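Local coordinates for alpha-L-rhamnosidase (Aspergillus terreus, PDB 6GSZ), which probably hydrolyses alpha-L-rhamnosides, releasing rhamnose from their terminal non-reducing ends, and binds calcium, at residues A40-V45 and R81-G86; T21-S26 and V65-S70; D270-Q275 and H378-G383; P131-K136 and T255-S260; D142-A147 and L193-N198. All coordinates share one frame; numbering follows the deposited sequence.

Contact 1 of 5, residues A40-V45 and R81-G86; sequences AYEIEV and RVRSFG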
# COMPACT_ATOMS: atom_id res chain seq x y z
N ALA A 40 22.19 26.02 3.02
CA ALA A 40 21.14 26.97 2.69
C ALA A 40 20.43 26.47 1.45
O ALA A 40 20.93 25.61 0.73
CB ALA A 40 21.69 28.36 2.43
N TYR A 41 19.25 27.03 1.21
CA TYR A 41 18.49 26.75 -0.01
C TYR A 41 17.79 28.03 -0.45
O TYR A 41 17.56 28.94 0.31
CB TYR A 41 17.51 25.59 0.18
CG TYR A 41 16.44 25.81 1.21
CD1 TYR A 41 15.28 26.51 0.89
CD2 TYR A 41 16.51 25.22 2.47
CE1 TYR A 41 14.25 26.67 1.81
CE2 TYR A 41 15.48 25.35 3.37
CZ TYR A 41 14.32 26.03 3.04
OH TYR A 41 13.30 26.14 3.97
N GLU A 42 17.41 28.00 -1.73
CA GLU A 42 16.55 29.00 -2.34
C GLU A 42 15.38 28.28 -3.00
O GLU A 42 15.58 27.31 -3.72
CB GLU A 42 17.32 29.87 -3.35
CG GLU A 42 18.22 30.87 -2.65
CD GLU A 42 19.01 31.76 -3.59
OE1 GLU A 42 19.00 31.50 -4.79
OE2 GLU A 42 19.71 32.67 -3.07
N ILE A 43 14.19 28.80 -2.74
CA ILE A 43 12.95 28.34 -3.41
C ILE A 43 12.42 29.52 -4.24
O ILE A 43 12.14 30.58 -3.70
CB ILE A 43 11.89 27.85 -2.42
CG1 ILE A 43 12.40 26.72 -1.54
CG2 ILE A 43 10.65 27.42 -3.21
CD1 ILE A 43 11.45 26.23 -0.46
N GLU A 44 12.29 29.28 -5.54
CA GLU A 44 11.69 30.23 -6.50
C GLU A 44 10.22 29.85 -6.67
O GLU A 44 9.91 28.71 -7.01
CB GLU A 44 12.43 30.14 -7.84
CG GLU A 44 11.92 31.12 -8.90
CD GLU A 44 12.49 30.76 -10.26
OE1 GLU A 44 13.42 31.46 -10.72
OE2 GLU A 44 12.07 29.71 -10.80
N VAL A 45 9.35 30.82 -6.42
CA VAL A 45 7.93 30.66 -6.62
C VAL A 45 7.44 31.66 -7.67
O VAL A 45 7.52 32.89 -7.46
CB VAL A 45 7.17 30.83 -5.30
CG1 VAL A 45 5.67 30.59 -5.49
CG2 VAL A 45 7.75 29.92 -4.22
N ARG A 81 10.94 26.17 -8.35
CA ARG A 81 12.26 25.57 -8.50
C ARG A 81 13.01 25.75 -7.18
O ARG A 81 12.69 26.65 -6.43
CB ARG A 81 13.06 26.20 -9.64
CG ARG A 81 12.42 26.08 -11.02
CD ARG A 81 13.40 26.50 -12.11
NE ARG A 81 13.72 27.91 -12.02
CZ ARG A 81 14.79 28.48 -12.62
NH1 ARG A 81 15.60 27.74 -13.36
NH2 ARG A 81 15.05 29.77 -12.44
N VAL A 82 13.98 24.86 -6.93
CA VAL A 82 14.81 24.91 -5.75
C VAL A 82 16.27 24.81 -6.17
O VAL A 82 16.61 24.10 -7.09
CB VAL A 82 14.45 23.76 -4.78
CG1 VAL A 82 15.31 23.78 -3.53
CG2 VAL A 82 12.96 23.80 -4.45
N ARG A 83 17.14 25.44 -5.38
CA ARG A 83 18.57 25.13 -5.46
C ARG A 83 19.13 25.14 -4.04
O ARG A 83 18.62 25.79 -3.17
CB ARG A 83 19.34 26.06 -6.40
CG ARG A 83 19.31 27.52 -6.01
CD ARG A 83 20.15 28.33 -7.01
NE ARG A 83 20.17 29.72 -6.64
CZ ARG A 83 20.94 30.63 -7.21
NH1 ARG A 83 21.77 30.29 -8.19
NH2 ARG A 83 20.88 31.87 -6.77
N SER A 84 20.17 24.35 -3.88
CA SER A 84 20.74 24.03 -2.60
C SER A 84 22.24 24.40 -2.61
O SER A 84 22.94 24.16 -3.59
CB SER A 84 20.49 22.58 -2.30
OG SER A 84 21.13 22.20 -1.11
N PHE A 85 22.70 24.97 -1.49
CA PHE A 85 24.06 25.44 -1.28
C PHE A 85 24.79 24.58 -0.24
O PHE A 85 24.29 24.38 0.86
CB PHE A 85 24.00 26.90 -0.83
CG PHE A 85 23.33 27.83 -1.81
CD1 PHE A 85 21.95 27.99 -1.78
CD2 PHE A 85 24.06 28.50 -2.78
CE1 PHE A 85 21.32 28.84 -2.67
CE2 PHE A 85 23.43 29.33 -3.68
CZ PHE A 85 22.06 29.51 -3.62
N GLY A 86 26.02 24.16 -0.59
CA GLY A 86 26.81 23.28 0.28
C GLY A 86 27.50 24.03 1.40
O GLY A 86 27.83 25.20 1.28
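Two neighbouring antiparallel strands of the N-terminal immunoglobulin-like domain meet where Ala40 to Glu44 run against Phe85 to Arg81. Hydrogen-bonded pairs Ala40-Phe85, Glu42-Arg83 and Glu44-Arg81 are separated by the non-hydrogen-bonded pairs Tyr41-Ser84 and Ile43-Val82. Ala40 N to Phe85 O is weak at 3.4 Å.

On the face carrying the charged residues, each glutamate lies alongside its arginine. Arg81 grips Glu44 side-on, NE to OE2 at 2.7 Å and NH2 to OE1 at 2.9 Å, with carboxylate and guanidinium planes 29° apart. Arg83 instead brings both NE and NH2 to the single oxygen OE1 of Glu42, each at 2.8 Å and from the same face of the carboxylate. With CG between the backbone N and the carbonyl carbon (chi1 62°), the extended Arg83 chain runs beside Glu42. The edge of the Phe85 ring meets Glu42 CG through CE1 (3.7 Å), and Arg56 makes a cation-pi contact with the ring. Long side chains suit this partly exposed face, since their stems pack while the charges pair.

On the other face Ile43 CG1 meets Val82 CG2 at 4.2 Å, and Trp27 meets Tyr41 edge-to-face. One salt-bridged face and one buried, mainly apolar face are characteristic of a beta-sandwich sheet.

Contact 2 of 5, residues T21-S26 and V65-S70; sequences TQPRVS and VPWPSS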
# COMPACT_ATOMS: atom_id res chain seq x y z
N THR A 21 -2.83 24.51 1.34
CA THR A 21 -2.57 25.86 0.79
C THR A 21 -1.14 26.31 1.14
O THR A 21 -0.64 27.25 0.50
CB THR A 21 -3.55 26.87 1.36
OG1 THR A 21 -3.41 26.93 2.78
CG2 THR A 21 -4.96 26.54 0.96
N GLN A 22 -0.50 25.63 2.10
CA GLN A 22 0.90 25.92 2.50
C GLN A 22 1.65 24.59 2.47
O GLN A 22 2.15 24.12 3.50
CB GLN A 22 0.95 26.61 3.87
CG GLN A 22 0.21 27.94 3.92
CD GLN A 22 0.17 28.53 5.30
OE1 GLN A 22 1.07 29.23 5.70
NE2 GLN A 22 -0.83 28.18 6.05
N PRO A 23 1.77 23.93 1.31
CA PRO A 23 2.37 22.59 1.24
C PRO A 23 3.86 22.66 1.58
O PRO A 23 4.58 23.54 1.07
CB PRO A 23 2.16 22.17 -0.21
CG PRO A 23 2.07 23.47 -0.95
CD PRO A 23 1.31 24.39 -0.02
N ARG A 24 4.33 21.68 2.36
CA ARG A 24 5.75 21.57 2.65
C ARG A 24 6.47 21.06 1.40
O ARG A 24 5.87 20.38 0.56
CB ARG A 24 5.96 20.65 3.87
CG ARG A 24 5.37 21.25 5.15
CD ARG A 24 5.39 20.26 6.29
NE ARG A 24 4.52 19.14 6.02
CZ ARG A 24 4.60 17.96 6.61
NH1 ARG A 24 5.52 17.75 7.54
NH2 ARG A 24 3.78 16.96 6.26
N VAL A 25 7.77 21.38 1.32
CA VAL A 25 8.59 21.14 0.16
C VAL A 25 9.75 20.23 0.55
O VAL A 25 10.37 20.41 1.59
CB VAL A 25 9.10 22.47 -0.45
CG1 VAL A 25 9.77 22.22 -1.79
CG2 VAL A 25 7.96 23.48 -0.56
N SER A 26 10.10 19.32 -0.34
CA SER A 26 11.25 18.41 -0.18
C SER A 26 12.00 18.30 -1.50
O SER A 26 11.39 18.38 -2.56
CB SER A 26 10.83 17.02 0.24
OG SER A 26 10.04 17.02 1.41
N VAL A 65 10.27 21.08 4.36
CA VAL A 65 10.52 22.44 4.81
C VAL A 65 9.27 23.27 4.55
O VAL A 65 8.39 22.86 3.79
CB VAL A 65 11.75 23.07 4.12
CG1 VAL A 65 12.97 22.14 4.18
CG2 VAL A 65 11.46 23.50 2.70
N PRO A 66 9.10 24.44 5.20
CA PRO A 66 7.89 25.22 5.02
C PRO A 66 7.66 25.81 3.63
O PRO A 66 8.59 26.09 2.89
CB PRO A 66 8.03 26.36 6.04
CG PRO A 66 9.05 25.85 7.03
CD PRO A 66 10.01 25.03 6.19
N TRP A 67 6.37 25.86 3.25
CA TRP A 67 6.00 26.68 2.10
C TRP A 67 6.46 28.12 2.35
O TRP A 67 6.11 28.66 3.39
CB TRP A 67 4.49 26.60 1.92
CG TRP A 67 3.97 27.44 0.79
CD1 TRP A 67 3.23 28.60 0.90
CD2 TRP A 67 4.18 27.21 -0.61
NE1 TRP A 67 2.98 29.11 -0.35
CE2 TRP A 67 3.53 28.27 -1.29
CE3 TRP A 67 4.86 26.24 -1.34
CZ2 TRP A 67 3.57 28.37 -2.68
CZ3 TRP A 67 4.88 26.33 -2.71
CH2 TRP A 67 4.25 27.40 -3.37
N PRO A 68 7.24 28.72 1.46
CA PRO A 68 7.82 30.04 1.77
C PRO A 68 7.01 31.27 1.33
O PRO A 68 7.35 32.38 1.65
CB PRO A 68 9.13 30.01 0.96
CG PRO A 68 8.75 29.19 -0.27
CD PRO A 68 7.84 28.09 0.27
N SER A 69 5.95 31.05 0.57
CA SER A 69 5.21 32.18 -0.04
C SER A 69 3.87 32.36 0.70
O SER A 69 3.61 31.74 1.75
CB SER A 69 5.08 31.92 -1.55
OG SER A 69 4.39 32.95 -2.25
N SER A 70 3.03 33.26 0.19
CA SER A 70 1.69 33.39 0.73
C SER A 70 0.90 32.12 0.39
O SER A 70 1.23 31.40 -0.55
CB SER A 70 1.00 34.62 0.19
OG SER A 70 1.06 34.59 -1.21
O HOH W 1 4.34 24.98 5.16
O HOH W 2 2.12 31.11 3.85
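The indole of Trp67 lies between Pro23 on one face and the Pro68-Ser69 turn of its own segment on the other: Pro23 CD sits 3.9 Å above the ring, offset toward the rim, while Pro68 CD and Ser69 N lie 3.6 Å above the opposite face. Val25 CG2 comes to the indole edge at CE3, 4.2 Å away. Proline suits such a face because its compact, puckered ring offers C-H groups to the aromatic system. At another edge NE1 donates in the ring plane to Ser70 O (2.9 Å), which fixes the rotation of the indole. With CG anti to the backbone N (chi1 178°), the ring reaches across to 21-26, and Phe9 and Val45 extend the apolar surroundings.

Beyond the ring, a single antiparallel bridge joins Val25 and Val65, N to O at 2.9 Å in both directions. One water joins backbone to backbone, accepting from Trp67 N and donating to Gln22 O; a second joins the Gln22 amide, at OE1, to Ser69 O.

Pro23 O is buried against Trp67 CB at 3.2 Å and has no hydrogen-bonding partner in the model. This immunoglobulin-like domain thus pays for its tryptophan-proline core with one unpaired carbonyl.

Contact 3 of 5, residues D270-Q275 and H378-G383; sequences DSRLEQ and HFTLSG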
# COMPACT_ATOMS: atom_id res chain seq x y z
N ASP A 270 -21.59 -6.58 -22.63
CA ASP A 270 -22.26 -6.94 -23.90
C ASP A 270 -21.93 -5.85 -24.91
O ASP A 270 -22.57 -4.80 -24.91
CB ASP A 270 -23.76 -7.15 -23.73
CG ASP A 270 -24.44 -7.66 -25.00
OD1 ASP A 270 -23.77 -7.66 -26.08
OD2 ASP A 270 -25.64 -8.04 -24.87
N SER A 271 -20.95 -6.12 -25.78
CA SER A 271 -20.47 -5.08 -26.70
C SER A 271 -21.53 -4.68 -27.74
O SER A 271 -21.41 -3.64 -28.38
CB SER A 271 -19.18 -5.51 -27.39
OG SER A 271 -19.39 -6.58 -28.30
N ARG A 272 -22.58 -5.50 -27.90
CA ARG A 272 -23.66 -5.18 -28.79
C ARG A 272 -24.42 -3.93 -28.32
O ARG A 272 -25.14 -3.29 -29.11
CB ARG A 272 -24.64 -6.35 -28.94
CG ARG A 272 -24.00 -7.58 -29.57
CD ARG A 272 -24.90 -8.78 -29.50
NE ARG A 272 -25.20 -9.17 -28.12
CZ ARG A 272 -25.99 -10.17 -27.75
NH1 ARG A 272 -26.63 -10.89 -28.68
NH2 ARG A 272 -26.19 -10.38 -26.47
N LEU A 273 -24.28 -3.60 -27.03
CA LEU A 273 -24.99 -2.47 -26.44
C LEU A 273 -24.13 -1.20 -26.36
O LEU A 273 -24.58 -0.23 -25.78
CB LEU A 273 -25.53 -2.88 -25.06
CG LEU A 273 -26.55 -4.01 -25.09
CD1 LEU A 273 -26.99 -4.42 -23.69
CD2 LEU A 273 -27.76 -3.60 -25.93
N GLU A 274 -22.97 -1.17 -27.02
CA GLU A 274 -22.18 0.03 -27.10
C GLU A 274 -22.96 1.09 -27.88
O GLU A 274 -23.56 0.78 -28.93
CB GLU A 274 -20.84 -0.23 -27.79
CG GLU A 274 -19.88 -1.01 -26.91
CD GLU A 274 -18.65 -1.60 -27.60
OE1 GLU A 274 -18.51 -1.47 -28.84
OE2 GLU A 274 -17.87 -2.26 -26.90
N GLN A 275 -22.95 2.31 -27.39
CA GLN A 275 -23.54 3.47 -28.07
C GLN A 275 -22.43 4.41 -28.54
O GLN A 275 -22.02 5.31 -27.83
CB GLN A 275 -24.50 4.18 -27.12
CG GLN A 275 -25.70 3.33 -26.70
CD GLN A 275 -26.57 4.12 -25.74
OE1 GLN A 275 -27.08 5.14 -26.14
NE2 GLN A 275 -26.66 3.69 -24.47
N HIS A 378 -17.31 -11.98 -18.39
CA HIS A 378 -17.95 -12.42 -19.61
C HIS A 378 -17.91 -11.28 -20.61
O HIS A 378 -18.33 -10.17 -20.26
CB HIS A 378 -19.41 -12.81 -19.39
CG HIS A 378 -19.62 -14.06 -18.59
ND1 HIS A 378 -19.61 -14.07 -17.22
CD2 HIS A 378 -19.88 -15.32 -18.98
CE1 HIS A 378 -19.89 -15.29 -16.79
NE2 HIS A 378 -20.06 -16.09 -17.85
N PHE A 379 -17.48 -11.57 -21.84
CA PHE A 379 -17.45 -10.57 -22.88
C PHE A 379 -18.23 -11.11 -24.08
O PHE A 379 -17.84 -12.12 -24.65
CB PHE A 379 -16.02 -10.24 -23.29
CG PHE A 379 -15.89 -9.24 -24.40
CD1 PHE A 379 -15.94 -7.87 -24.15
CD2 PHE A 379 -15.80 -9.67 -25.71
CE1 PHE A 379 -15.87 -6.95 -25.17
CE2 PHE A 379 -15.71 -8.75 -26.74
CZ PHE A 379 -15.76 -7.39 -26.47
N THR A 380 -19.31 -10.41 -24.42
CA THR A 380 -20.10 -10.81 -25.60
C THR A 380 -19.65 -9.96 -26.80
O THR A 380 -19.69 -8.69 -26.77
CB THR A 380 -21.60 -10.73 -25.38
OG1 THR A 380 -21.93 -11.58 -24.29
CG2 THR A 380 -22.38 -11.10 -26.63
N LEU A 381 -19.22 -10.67 -27.85
CA LEU A 381 -18.67 -10.10 -29.08
C LEU A 381 -19.78 -9.46 -29.92
O LEU A 381 -20.97 -9.84 -29.83
CB LEU A 381 -18.02 -11.23 -29.89
CG LEU A 381 -16.77 -11.83 -29.25
CD1 LEU A 381 -16.67 -13.32 -29.54
CD2 LEU A 381 -15.54 -11.10 -29.72
N SER A 382 -19.39 -8.51 -30.77
CA SER A 382 -20.33 -7.79 -31.64
C SER A 382 -20.22 -8.23 -33.11
O SER A 382 -21.11 -7.87 -33.88
CB SER A 382 -20.12 -6.31 -31.56
OG SER A 382 -18.89 -5.98 -32.19
N GLY A 383 -19.14 -8.94 -33.46
CA GLY A 383 -18.71 -9.31 -34.86
C GLY A 383 -18.45 -8.12 -35.76
O GLY A 383 -18.40 -8.31 -37.01
O HOH W 3 -18.29 -3.43 -31.23
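Asp270 and Thr380 form a parallel bridge where strand 266-270, in the N-terminal rhamnosidase family region, runs beside strand 376-380 of the concanavalin-like region, and their side chains cross at a slant on the same face. Beyond Asp270 the chain leaves the sheet through an Asx turn: OD1 accepts from Arg272 N at 3.1 Å, from above the carboxylate plane. The same oxygen receives Arg272 NE on its syn lone pair, a nearly straight bond (2.9 Å, 174°), while NH2 completes a side-on salt bridge to OD2. Asp270 therefore holds the arginine by backbone and side chain together.

The bend at chi3 of Arg272 (-62°) folds the guanidinium back, and one face of it lies over Thr380 CG2, 3.7 Å from NE. Threonine suits this place because its branches divide the work: CG2 packs under the guanidinium and against Asp270 OD1, while OG1 bonds to Thr351 OG1.

Ser271 points toward the other segment, and its CB touches Phe379 CZ at 4.0 Å. Serine is small enough to fit beside that ring and Ser382 CB. A water spans the margin between Glu274 OE1 and Ser382 OG, and Gln387 NE2 also bonds to Ser271 OG. The carbonyl Thr380 O takes two bonds from one residue, Ser271 N at 3.0 Å and Ser271 OG at 2.6 Å, the hydroxyl arriving in the carbonyl plane on a lone pair.

Contact 4 of 5, residues P131-K136 and T255-S260; sequences PIQFRK and TGPIIS. With ACT (acetate ion), chain B.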
# COMPACT_ATOMS: atom_id res chain seq x y z
N PRO A 131 -23.92 -0.49 -14.18
CA PRO A 131 -23.35 0.85 -14.30
C PRO A 131 -24.23 1.80 -15.10
O PRO A 131 -25.00 1.36 -16.01
CB PRO A 131 -22.02 0.57 -15.01
CG PRO A 131 -21.66 -0.79 -14.48
CD PRO A 131 -22.96 -1.54 -14.56
N ILE A 132 -24.15 3.08 -14.77
CA ILE A 132 -24.91 4.13 -15.40
C ILE A 132 -23.97 5.08 -16.14
O ILE A 132 -22.93 5.48 -15.57
CB ILE A 132 -25.75 4.89 -14.37
CG1 ILE A 132 -26.76 3.95 -13.70
CG2 ILE A 132 -26.34 6.14 -14.99
CD1 ILE A 132 -27.86 3.49 -14.58
N GLN A 133 -24.30 5.41 -17.39
CA GLN A 133 -23.67 6.42 -18.17
C GLN A 133 -24.39 7.74 -17.92
O GLN A 133 -25.61 7.80 -18.01
CB GLN A 133 -23.69 6.07 -19.66
CG GLN A 133 -22.94 4.78 -20.00
CD GLN A 133 -23.11 4.33 -21.43
OE1 GLN A 133 -22.23 3.70 -22.00
NE2 GLN A 133 -24.28 4.54 -22.02
N PHE A 134 -23.63 8.81 -17.68
CA PHE A 134 -24.12 10.15 -17.49
C PHE A 134 -23.49 11.03 -18.55
O PHE A 134 -22.31 10.90 -18.83
CB PHE A 134 -23.68 10.69 -16.14
CG PHE A 134 -24.28 10.00 -14.94
CD1 PHE A 134 -25.46 10.45 -14.37
CD2 PHE A 134 -23.64 8.93 -14.33
CE1 PHE A 134 -26.03 9.82 -13.27
CE2 PHE A 134 -24.20 8.29 -13.22
CZ PHE A 134 -25.38 8.75 -12.67
N ARG A 135 -24.28 11.93 -19.16
CA ARG A 135 -23.70 12.77 -20.17
C ARG A 135 -24.26 14.20 -20.11
O ARG A 135 -25.38 14.45 -19.69
CB ARG A 135 -23.87 12.21 -21.58
CG ARG A 135 -25.25 12.38 -22.19
CD ARG A 135 -25.38 11.68 -23.55
NE ARG A 135 -24.39 12.09 -24.52
CZ ARG A 135 -24.42 13.18 -25.28
NH1 ARG A 135 -25.50 13.97 -25.28
NH2 ARG A 135 -23.38 13.42 -26.08
N LYS A 136 -23.44 15.12 -20.62
CA LYS A 136 -23.73 16.55 -20.70
C LYS A 136 -22.98 17.14 -21.90
O LYS A 136 -21.81 16.83 -22.13
CB LYS A 136 -23.28 17.20 -19.38
CG LYS A 136 -23.32 18.72 -19.33
CD LYS A 136 -24.68 19.32 -19.28
CE LYS A 136 -24.65 20.76 -18.81
NZ LYS A 136 -25.99 21.39 -18.84
N THR A 255 -28.22 3.12 -19.23
CA THR A 255 -27.37 1.98 -19.19
C THR A 255 -26.57 1.89 -20.48
O THR A 255 -26.88 2.54 -21.49
CB THR A 255 -28.16 0.70 -18.97
OG1 THR A 255 -29.09 0.58 -20.05
CG2 THR A 255 -28.83 0.68 -17.62
N GLY A 256 -25.52 1.06 -20.44
CA GLY A 256 -24.68 0.85 -21.59
C GLY A 256 -24.23 -0.60 -21.69
O GLY A 256 -24.90 -1.50 -21.19
N PRO A 257 -23.07 -0.87 -22.33
CA PRO A 257 -22.67 -2.25 -22.54
C PRO A 257 -22.31 -3.03 -21.28
O PRO A 257 -22.32 -4.27 -21.30
CB PRO A 257 -21.46 -2.13 -23.49
CG PRO A 257 -20.89 -0.74 -23.17
CD PRO A 257 -22.13 0.10 -22.89
N ILE A 258 -21.93 -2.32 -20.20
CA ILE A 258 -21.65 -3.09 -18.99
C ILE A 258 -22.98 -3.51 -18.38
O ILE A 258 -23.75 -2.66 -17.93
CB ILE A 258 -20.75 -2.33 -17.99
CG1 ILE A 258 -19.48 -1.74 -18.61
CG2 ILE A 258 -20.41 -3.27 -16.83
CD1 ILE A 258 -18.79 -0.71 -17.74
N ILE A 259 -23.18 -4.84 -18.29
CA ILE A 259 -24.37 -5.40 -17.67
C ILE A 259 -24.22 -5.42 -16.15
O ILE A 259 -25.14 -5.09 -15.40
CB ILE A 259 -24.66 -6.81 -18.22
CG1 ILE A 259 -24.75 -6.80 -19.74
CG2 ILE A 259 -25.91 -7.38 -17.59
CD1 ILE A 259 -25.76 -5.82 -20.31
N SER A 260 -23.03 -5.87 -15.69
CA SER A 260 -22.71 -5.88 -14.28
C SER A 260 -21.20 -5.75 -14.15
O SER A 260 -20.47 -6.19 -15.02
CB SER A 260 -23.21 -7.12 -13.57
OG SER A 260 -22.64 -8.26 -14.14
C ACT B . -31.97 2.13 -19.29
O ACT B . -31.22 3.20 -19.33
OXT ACT B . -31.73 1.04 -19.92
CH3 ACT B . -33.08 1.94 -18.37
O HOH W 4 -24.23 -0.01 -18.12
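Pro131 and Ile258 meet at about a right angle, the proline ring presenting CG to the CG2 branch of the isoleucine at 3.6 Å. Ile258 has CG2 anti to its backbone N and CG1 anti to the carbonyl carbon (chi1 -50°), which leaves the short branch to face the proline. Proline CD rests on Ile258 O as well. Both residues are buried, and the ring, already rigid, fits against the beta-branch. Just beyond, the chain turns a corner at 259, where Ile259 and Ser260 both face Glu268 in a classic beta bulge of the N-terminal rhamnosidase region.

Two residues on from Pro131, the Gln133 chain is extended beyond CG (chi2 172°) and carries its amide over Gly256: NE2 lies 3.7 Å from Gly256 CA, and OE1 is the same distance from Pro257 CD, where the two side chains cross. Glycine lets the amide lie directly over CA. NE2 is 3.3 Å from Thr255 O, but the angle is too poor for a hydrogen bond.

Thr255 holds OG1 between its backbone N and carbonyl carbon (chi1 59°), which places the hydroxyl beside the N-H, and the two clasp one acetate ion, probably from the crystallisation liquor: OG1 to OXT is 2.7 Å and N to O 3.0 Å.

No direct hydrogen bond joins the segments. A water donates to Pro131 O and Ile258 O and accepts from Gly256 N, so Pro131, just ahead of strand 132-140, is linked to 256-258 by apolar packing and this threefold-bonded water.

Contact 5 of 5, residues D142-A147 and L193-N198; sequences DSYVSA and LKQGPN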
# COMPACT_ATOMS: atom_id res chain seq x y z
N ASP A 142 -15.52 31.14 -26.07
CA ASP A 142 -14.49 32.17 -25.83
C ASP A 142 -13.14 31.46 -25.90
O ASP A 142 -13.05 30.25 -25.65
CB ASP A 142 -14.73 32.83 -24.47
CG ASP A 142 -16.11 33.48 -24.29
OD1 ASP A 142 -16.35 34.51 -24.93
OD2 ASP A 142 -16.92 32.94 -23.50
N SER A 143 -12.08 32.21 -26.21
CA SER A 143 -10.73 31.65 -26.12
C SER A 143 -10.43 31.30 -24.65
O SER A 143 -10.85 32.02 -23.72
CB SER A 143 -9.71 32.57 -26.69
OG SER A 143 -9.73 33.77 -25.95
N TYR A 144 -9.73 30.18 -24.45
CA TYR A 144 -9.43 29.70 -23.10
C TYR A 144 -7.96 29.31 -22.99
O TYR A 144 -7.31 29.03 -23.99
CB TYR A 144 -10.34 28.51 -22.72
CG TYR A 144 -10.21 27.31 -23.62
CD1 TYR A 144 -10.93 27.27 -24.80
CD2 TYR A 144 -9.43 26.20 -23.31
CE1 TYR A 144 -10.83 26.21 -25.67
CE2 TYR A 144 -9.32 25.12 -24.17
CZ TYR A 144 -10.02 25.14 -25.37
OH TYR A 144 -10.00 24.12 -26.28
N VAL A 145 -7.47 29.26 -21.75
CA VAL A 145 -6.06 28.99 -21.48
C VAL A 145 -5.84 27.72 -20.65
O VAL A 145 -4.75 27.13 -20.75
CB VAL A 145 -5.39 30.20 -20.82
CG1 VAL A 145 -5.38 31.41 -21.76
CG2 VAL A 145 -5.98 30.55 -19.45
N SER A 146 -6.82 27.32 -19.84
CA SER A 146 -6.66 26.12 -19.00
C SER A 146 -8.03 25.60 -18.60
O SER A 146 -9.00 26.35 -18.63
CB SER A 146 -5.77 26.38 -17.78
OG SER A 146 -6.38 27.31 -16.92
N ALA A 147 -8.07 24.31 -18.23
CA ALA A 147 -9.31 23.75 -17.75
C ALA A 147 -9.02 22.63 -16.77
O ALA A 147 -8.01 21.91 -16.90
CB ALA A 147 -10.18 23.29 -18.91
N LEU A 193 -10.50 19.62 -24.45
CA LEU A 193 -11.56 20.49 -24.95
C LEU A 193 -11.28 20.91 -26.39
O LEU A 193 -10.15 20.84 -26.91
CB LEU A 193 -11.67 21.74 -24.08
CG LEU A 193 -12.04 21.54 -22.62
CD1 LEU A 193 -12.02 22.89 -21.90
CD2 LEU A 193 -13.41 20.94 -22.53
N LYS A 194 -12.35 21.38 -27.02
CA LYS A 194 -12.22 22.08 -28.28
C LYS A 194 -13.07 23.34 -28.22
O LYS A 194 -13.92 23.57 -27.33
CB LYS A 194 -12.54 21.13 -29.44
CG LYS A 194 -13.82 20.34 -29.28
CD LYS A 194 -14.05 19.27 -30.35
CE LYS A 194 -15.37 18.56 -30.13
NZ LYS A 194 -15.68 17.61 -31.22
N GLN A 195 -12.77 24.24 -29.14
CA GLN A 195 -13.50 25.46 -29.27
C GLN A 195 -14.93 25.14 -29.71
O GLN A 195 -15.13 24.33 -30.60
CB GLN A 195 -12.81 26.32 -30.33
CG GLN A 195 -13.14 27.78 -30.21
CD GLN A 195 -12.61 28.33 -28.91
OE1 GLN A 195 -11.41 28.39 -28.71
NE2 GLN A 195 -13.50 28.75 -28.03
N GLY A 196 -15.90 25.76 -29.06
CA GLY A 196 -17.28 25.56 -29.45
C GLY A 196 -17.91 24.41 -28.66
O GLY A 196 -17.78 24.31 -27.45
N PRO A 197 -18.62 23.50 -29.34
CA PRO A 197 -19.37 22.44 -28.64
C PRO A 197 -18.46 21.35 -28.09
O PRO A 197 -17.52 20.95 -28.77
CB PRO A 197 -20.35 21.92 -29.72
CG PRO A 197 -19.71 22.28 -31.01
CD PRO A 197 -18.83 23.48 -30.79
N ASN A 198 -18.80 20.86 -26.90
CA ASN A 198 -18.05 19.81 -26.20
C ASN A 198 -19.05 18.85 -25.54
O ASN A 198 -20.19 19.25 -25.24
CB ASN A 198 -17.12 20.36 -25.12
CG ASN A 198 -15.93 21.13 -25.68
OD1 ASN A 198 -14.84 20.56 -25.83
ND2 ASN A 198 -16.13 22.42 -25.98
O HOH W 5 -7.99 22.20 -26.14
O HOH W 6 -9.00 29.07 -27.15
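Leu193 begins the contact by directing CD1 onto Ala147 CB, 3.5 Å away, and CB toward Tyr144 CZ at 4.0 Å. Alanine leaves room for the leucine, which also reaches Phe138 and Val235. Leu193 O accepts from a water that in turn accepts from Tyr144 OH, so the phenol is tied to the backbone at the ring's edge. Tyr144 takes the cramped rotamer with CG between N and carbonyl carbon (chi1 60°), swinging the ring toward this loop.

Lys194 passes its CA by Tyr144 OH at 3.6 Å, while its N and O are both held by the Asn198 amide. The loop here leads into strand 196-205 of one sheet, and Tyr144 stands on strand 144-154 of another, so the side chains bridge two sheets of the N-terminal rhamnosidase domain.

Gln195 bends at chi2 (65°) and slides past the tyrosine in the opposite direction. NE2 donates to Asp142 O at 2.8 Å from above the carbonyl plane; OE1 accepts from a water bound to Tyr144 N.

The contacts fall into two groups. Contacts 1 and 2, in the immunoglobulin-like domain, have centres about 13 Å apart and touch where Tyr41 and Val45 pack on Val65 and Trp67; their segments alternate along the chain, and both close before the others open. Contacts 3, 4 and 5 lie in the linked sheets further on. Contact 5 is nested within the loop closed by contact 4, centres about 26 Å apart, and both involve the sheet pairing strands 132-140 and 196-205. Contact 4 closes before contact 3 opens; these two, about 13 Å between centres, reach one sheet, with a probable hydrogen bond from Asp270 N to Pro257 O. Contact 3 joins the N-terminal rhamnosidase and concanavalin-like regions, about 56 Å from contact 1.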